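Local coordinates for protein pyrrolidone-carboxylate peptidase (PDB 5Z48) that removes N-terminal pyroglutamyl groups from peptides, acting as a cysteine exopeptidase of the C15 family, at residues Leu73-Val85 with Ile124-Ser138. Sequence-based numbering, arbitrary orientation.
Sequences LAAGRPQVTLERV and ILAAWREAEIPGDIS. With PCA (pyroglutamic acid), chain I.
Strands 80-83 and 135-138 pair in parallel, Leu82 lying beside Ile137, and their backbone bonds run from Asp136 N to Val80 O through to Arg84 N and Ser138 O (2.8 Å), so that Glu83 is held between two tightly bonded neighbours. Helix 124-130 packs against the face carrying Val80, Leu82 and Ile137, antiparallel to strand 80-83 with axes 10.5 Å apart, and Trp128 fills the interval. Val80 CG2, lodged between its backbone N and carbonyl carbon, makes a CH-pi contact over one face of the six-membered ring of Trp128, 3.5 Å from its centroid. Leu82 and Trp128 point at each other from opposite directions, Leu82 CG lying 3.6 Å from Trp128 CH2; the far face of the indole is covered by Ile124 CG2, on which Leu82 CD1 also packs. Trp128 NE1 finds its acceptor in Ala200 O of helix 194-211. Gln79 crosses the ring of Pro134 at about a right angle, its amide bonded to Leu189 of a second subunit.

The face carrying Thr81, Glu83 and Ser138 is polar. Glu83 bends at chi2 (-60°), which brings OE1 to 2.8 Å from Ser138 OG and leaves OE2 for two partners, Arg77 NH1 in a salt bridge of 2.8 Å on the syn side and His171 ND1. Arg77 NH1 also donates to Thr81 OG1, which lies in the guanidinium plane. A methionine in place of Arg77 would probably cost Glu83 OE2 its salt-bridge partner and Thr81 OG1 this donor, leaving the carboxylate with one restraint fewer. Glu83 and His171, with Cys146, probably form the catalytic triad, and Leu73 bonds pyroglutamate through its backbone; the contact thus joins an apolar core on the Val80-Leu82 face to a second shell of Arg77 and Ser138 that probably helps orient the triad's acid.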
loop_
_atom_site.group_PDB
_atom_site.type_symbol
_atom_site.label_atom_id
_atom_site.label_comp_id
_atom_site.label_asym_id
_atom_site.label_seq_id
_atom_site.Cartn_x
_atom_site.Cartn_y
_atom_site.Cartn_z
ATOM N N LEU B 73 1.848 -10.687 -16.448
ATOM C CA LEU B 73 2.329 -10.256 -15.131
ATOM C C LEU B 73 1.681 -8.942 -14.687
ATOM O O LEU B 73 1.576 -7.995 -15.461
ATOM C CB LEU B 73 3.837 -10.082 -15.197
ATOM C CG LEU B 73 4.562 -9.455 -13.997
ATOM C CD1 LEU B 73 4.448 -10.297 -12.739
ATOM C CD2 LEU B 73 6.034 -9.228 -14.351
ATOM N N ALA B 74 1.249 -8.889 -13.421
ATOM C CA ALA B 74 0.858 -7.628 -12.777
ATOM C C ALA B 74 1.733 -7.477 -11.534
ATOM O O ALA B 74 1.279 -7.765 -10.437
ATOM C CB ALA B 74 -0.636 -7.601 -12.407
ATOM N N ALA B 75 2.974 -7.014 -11.720
ATOM C CA ALA B 75 3.896 -6.899 -10.597
ATOM C C ALA B 75 3.379 -5.885 -9.586
ATOM O O ALA B 75 3.148 -4.707 -9.915
ATOM C CB ALA B 75 5.278 -6.484 -11.119
ATOM N N GLY B 76 3.188 -6.353 -8.351
ATOM C CA GLY B 76 2.627 -5.545 -7.285
ATOM C C GLY B 76 1.302 -6.075 -6.784
ATOM O O GLY B 76 0.946 -5.840 -5.618
ATOM N N ARG B 77 0.546 -6.803 -7.664
ATOM C CA ARG B 77 -0.697 -7.382 -7.165
ATOM C C ARG B 77 -0.400 -8.621 -6.313
ATOM O O ARG B 77 0.512 -9.405 -6.641
ATOM C CB ARG B 77 -1.625 -7.741 -8.318
ATOM C CG ARG B 77 -2.062 -6.565 -9.167
ATOM C CD ARG B 77 -3.276 -6.917 -10.048
ATOM N NE ARG B 77 -3.582 -5.767 -10.921
ATOM C CZ ARG B 77 -4.475 -5.829 -11.925
ATOM N NH1 ARG B 77 -5.130 -6.966 -12.198
ATOM N NH2 ARG B 77 -4.693 -4.763 -12.696
ATOM N N PRO B 78 -1.141 -8.809 -5.226
ATOM C CA PRO B 78 -0.855 -9.936 -4.305
ATOM C C PRO B 78 -1.456 -11.271 -4.721
ATOM O O PRO B 78 -0.934 -12.318 -4.301
ATOM C CB PRO B 78 -1.475 -9.469 -2.967
ATOM C CG PRO B 78 -2.617 -8.536 -3.413
ATOM C CD PRO B 78 -2.013 -7.791 -4.608
ATOM N N GLN B 79 -2.501 -11.277 -5.558
ATOM C CA GLN B 79 -3.278 -12.485 -5.824
ATOM C C GLN B 79 -3.624 -12.503 -7.304
ATOM O O GLN B 79 -3.713 -11.446 -7.950
ATOM C CB GLN B 79 -4.568 -12.552 -4.955
ATOM C CG GLN B 79 -4.260 -12.474 -3.448
ATOM C CD GLN B 79 -5.486 -12.401 -2.557
ATOM O OE1 GLN B 79 -6.612 -12.406 -3.066
ATOM N NE2 GLN B 79 -5.279 -12.378 -1.216
ATOM N N VAL B 80 -3.817 -13.714 -7.845
ATOM C CA VAL B 80 -4.318 -13.806 -9.219
ATOM C C VAL B 80 -5.639 -13.055 -9.367
ATOM O O VAL B 80 -6.501 -13.082 -8.463
ATOM C CB VAL B 80 -4.490 -15.269 -9.653
ATOM C CG1 VAL B 80 -3.106 -15.941 -9.792
ATOM C CG2 VAL B 80 -5.369 -16.092 -8.701
ATOM N N THR B 81 -5.815 -12.409 -10.534
ATOM C CA THR B 81 -7.008 -11.623 -10.829
ATOM C C THR B 81 -7.503 -11.871 -12.249
ATOM O O THR B 81 -6.732 -12.190 -13.166
ATOM C CB THR B 81 -6.786 -10.086 -10.648
ATOM O OG1 THR B 81 -5.600 -9.656 -11.358
ATOM C CG2 THR B 81 -6.656 -9.743 -9.149
ATOM N N LEU B 82 -8.824 -11.768 -12.411
ATOM C CA LEU B 82 -9.491 -11.897 -13.712
ATOM C C LEU B 82 -9.964 -10.518 -14.154
ATOM O O LEU B 82 -10.682 -9.834 -13.398
ATOM C CB LEU B 82 -10.701 -12.834 -13.615
ATOM C CG LEU B 82 -10.436 -14.246 -13.179
ATOM C CD1 LEU B 82 -11.791 -14.886 -12.886
ATOM C CD2 LEU B 82 -9.676 -14.997 -14.285
ATOM N N GLU B 83 -9.588 -10.103 -15.385
ATOM C CA GLU B 83 -9.962 -8.781 -15.893
ATOM C C GLU B 83 -11.392 -8.774 -16.389
ATOM O O GLU B 83 -11.784 -9.595 -17.236
ATOM C CB GLU B 83 -9.015 -8.346 -17.032
ATOM C CG GLU B 83 -7.583 -8.186 -16.534
ATOM C CD GLU B 83 -7.401 -7.161 -15.428
ATOM O OE1 GLU B 83 -8.319 -6.322 -15.181
ATOM O OE2 GLU B 83 -6.325 -7.236 -14.756
ATOM N N ARG B 84 -12.189 -7.825 -15.885
ATOM C CA ARG B 84 -13.566 -7.735 -16.343
ATOM C C ARG B 84 -13.684 -7.104 -17.705
ATOM O O ARG B 84 -14.640 -7.403 -18.427
ATOM C CB ARG B 84 -14.399 -6.947 -15.319
ATOM C CG ARG B 84 -15.909 -7.000 -15.644
ATOM C CD ARG B 84 -16.760 -6.120 -14.694
ATOM N NE ARG B 84 -16.673 -6.548 -13.294
ATOM C CZ ARG B 84 -17.511 -7.410 -12.716
ATOM N NH1 ARG B 84 -18.464 -8.026 -13.438
ATOM N NH2 ARG B 84 -17.405 -7.653 -11.402
ATOM N N VAL B 85 -12.789 -6.172 -18.045
ATOM C CA VAL B 85 -13.025 -5.296 -19.198
ATOM C C VAL B 85 -11.704 -4.940 -19.872
ATOM O O VAL B 85 -10.702 -4.621 -19.219
ATOM C CB VAL B 85 -13.839 -4.057 -18.766
ATOM C CG1 VAL B 85 -13.087 -3.278 -17.699
ATOM C CG2 VAL B 85 -14.195 -3.199 -19.965
ATOM N N ILE B 124 -14.795 -19.341 -12.246
ATOM C CA ILE B 124 -13.352 -19.425 -12.025
ATOM C C ILE B 124 -13.002 -19.066 -10.582
ATOM O O ILE B 124 -12.203 -19.764 -9.941
ATOM C CB ILE B 124 -12.603 -18.522 -13.022
ATOM C CG1 ILE B 124 -12.817 -19.006 -14.471
ATOM C CG2 ILE B 124 -11.087 -18.488 -12.687
ATOM C CD1 ILE B 124 -12.375 -17.937 -15.533
ATOM N N LEU B 125 -13.577 -17.975 -10.057
ATOM C CA LEU B 125 -13.315 -17.619 -8.656
ATOM C C LEU B 125 -13.673 -18.756 -7.721
ATOM O O LEU B 125 -12.945 -19.036 -6.755
ATOM C CB LEU B 125 -14.105 -16.361 -8.273
ATOM C CG LEU B 125 -13.646 -15.052 -8.944
ATOM C CD1 LEU B 125 -14.372 -13.878 -8.304
ATOM C CD2 LEU B 125 -12.141 -14.783 -9.004
ATOM N N ALA B 126 -14.774 -19.450 -8.005
ATOM C CA ALA B 126 -15.202 -20.538 -7.135
ATOM C C ALA B 126 -14.243 -21.719 -7.239
ATOM O O ALA B 126 -13.924 -22.371 -6.238
ATOM C CB ALA B 126 -16.631 -20.982 -7.472
ATOM N N ALA B 127 -13.765 -21.998 -8.457
ATOM C CA ALA B 127 -12.799 -23.087 -8.606
ATOM C C ALA B 127 -11.492 -22.767 -7.886
ATOM O O ALA B 127 -10.898 -23.640 -7.229
ATOM C CB ALA B 127 -12.546 -23.357 -10.096
ATOM N N TRP B 128 -11.046 -21.513 -7.987
ATOM C CA TRP B 128 -9.859 -21.084 -7.252
ATOM C C TRP B 128 -10.064 -21.257 -5.756
ATOM O O TRP B 128 -9.193 -21.781 -5.063
ATOM C CB TRP B 128 -9.546 -19.610 -7.544
ATOM C CG TRP B 128 -8.781 -19.330 -8.818
ATOM C CD1 TRP B 128 -8.068 -20.220 -9.584
ATOM C CD2 TRP B 128 -8.651 -18.058 -9.453
ATOM N NE1 TRP B 128 -7.499 -19.576 -10.653
ATOM C CE2 TRP B 128 -7.829 -18.242 -10.585
ATOM C CE3 TRP B 128 -9.135 -16.773 -9.155
ATOM C CZ2 TRP B 128 -7.509 -17.186 -11.460
ATOM C CZ3 TRP B 128 -8.785 -15.727 -10.008
ATOM C CH2 TRP B 128 -7.968 -15.934 -11.130
ATOM N N ARG B 129 -11.207 -20.800 -5.226
ATOM C CA ARG B 129 -11.441 -20.936 -3.782
ATOM C C ARG B 129 -11.456 -22.402 -3.341
ATOM O O ARG B 129 -10.890 -22.769 -2.290
ATOM C CB ARG B 129 -12.751 -20.237 -3.411
ATOM C CG ARG B 129 -12.946 -20.202 -1.870
ATOM C CD ARG B 129 -13.908 -19.113 -1.399
ATOM N NE ARG B 129 -13.330 -17.760 -1.445
ATOM C CZ ARG B 129 -12.705 -17.181 -0.414
ATOM N NH1 ARG B 129 -12.564 -17.842 0.711
ATOM N NH2 ARG B 129 -12.207 -15.952 -0.532
ATOM N N GLU B 130 -12.081 -23.271 -4.138
ATOM C CA GLU B 130 -12.097 -24.683 -3.794
ATOM C C GLU B 130 -10.684 -25.261 -3.776
ATOM O O GLU B 130 -10.382 -26.124 -2.945
ATOM C CB GLU B 130 -12.995 -25.428 -4.793
ATOM C CG GLU B 130 -13.428 -26.840 -4.342
ATOM C CD GLU B 130 -12.404 -27.921 -4.670
ATOM O OE1 GLU B 130 -11.573 -27.705 -5.590
ATOM O OE2 GLU B 130 -12.435 -28.999 -4.007
ATOM N N ALA B 131 -9.794 -24.738 -4.628
ATOM C CA ALA B 131 -8.389 -25.143 -4.656
ATOM C C ALA B 131 -7.517 -24.374 -3.667
ATOM O O ALA B 131 -6.284 -24.477 -3.740
ATOM C CB ALA B 131 -7.829 -24.977 -6.075
ATOM N N GLU B 132 -8.137 -23.601 -2.760
ATOM C CA GLU B 132 -7.448 -22.810 -1.729
ATOM C C GLU B 132 -6.541 -21.743 -2.337
ATOM O O GLU B 132 -5.517 -21.390 -1.746
ATOM C CB GLU B 132 -6.670 -23.694 -0.752
ATOM C CG GLU B 132 -7.586 -24.695 -0.039
ATOM C CD GLU B 132 -6.863 -25.639 0.881
ATOM O OE1 GLU B 132 -7.494 -26.653 1.274
ATOM O OE2 GLU B 132 -5.665 -25.421 1.194
ATOM N N ILE B 133 -6.972 -21.166 -3.454
ATOM C CA ILE B 133 -6.250 -20.077 -4.124
ATOM C C ILE B 133 -7.045 -18.791 -3.937
ATOM O O ILE B 133 -8.163 -18.677 -4.471
ATOM C CB ILE B 133 -6.027 -20.374 -5.619
ATOM C CG1 ILE B 133 -5.147 -21.623 -5.752
ATOM C CG2 ILE B 133 -5.342 -19.190 -6.331
ATOM C CD1 ILE B 133 -5.127 -22.164 -7.183
ATOM N N PRO B 134 -6.500 -17.794 -3.219
ATOM C CA PRO B 134 -7.123 -16.456 -3.160
ATOM C C PRO B 134 -7.096 -15.773 -4.517
ATOM O O PRO B 134 -6.122 -15.888 -5.260
ATOM C CB PRO B 134 -6.219 -15.692 -2.182
ATOM C CG PRO B 134 -5.349 -16.660 -1.513
ATOM C CD PRO B 134 -5.254 -17.889 -2.433
ATOM N N GLY B 135 -8.188 -15.075 -4.862
ATOM C CA GLY B 135 -8.209 -14.334 -6.121
ATOM C C GLY B 135 -9.456 -13.489 -6.241
ATOM O O GLY B 135 -10.347 -13.535 -5.385
ATOM N N ASP B 136 -9.512 -12.682 -7.298
ATOM C CA ASP B 136 -10.648 -11.752 -7.415
ATOM C C ASP B 136 -10.746 -11.267 -8.854
ATOM O O ASP B 136 -9.910 -11.571 -9.694
ATOM C CB ASP B 136 -10.519 -10.572 -6.461
ATOM C CG ASP B 136 -11.892 -10.034 -6.001
ATOM O OD1 ASP B 136 -12.937 -10.349 -6.622
ATOM O OD2 ASP B 136 -11.917 -9.280 -5.005
ATOM N N ILE B 137 -11.812 -10.525 -9.128
ATOM C CA ILE B 137 -11.994 -9.807 -10.395
ATOM C C ILE B 137 -11.331 -8.428 -10.265
ATOM O O ILE B 137 -11.423 -7.757 -9.208
ATOM C CB ILE B 137 -13.502 -9.678 -10.706
ATOM C CG1 ILE B 137 -14.092 -11.084 -11.050
ATOM C CG2 ILE B 137 -13.742 -8.701 -11.860
ATOM C CD1 ILE B 137 -15.624 -11.108 -10.878
ATOM N N SER B 138 -10.650 -8.020 -11.341
ATOM C CA SER B 138 -10.089 -6.683 -11.502
ATOM C C SER B 138 -10.905 -5.940 -12.541
ATOM O O SER B 138 -11.272 -6.515 -13.570
ATOM C CB SER B 138 -8.634 -6.785 -11.974
ATOM O OG SER B 138 -8.139 -5.556 -12.500
HETATM N N PCA I . 2.347 -7.409 -18.079
HETATM C CA PCA I . 2.253 -6.147 -18.805
HETATM C CB PCA I . 2.707 -6.408 -20.251
HETATM C CG PCA I . 3.232 -7.842 -20.327
HETATM C CD PCA I . 2.908 -8.395 -18.963
HETATM O OE PCA I . 3.130 -9.575 -18.669
HETATM C C PCA I . 0.833 -5.563 -18.669
HETATM O O PCA I . 0.296 -4.890 -19.554
HETATM O OXT PCA I . 0.146 -5.800 -17.635
HETATM O O HOH W 1 -9.179 -12.711 -2.233
HETATM O O HOH W 2 -3.516 -15.830 -5.808
#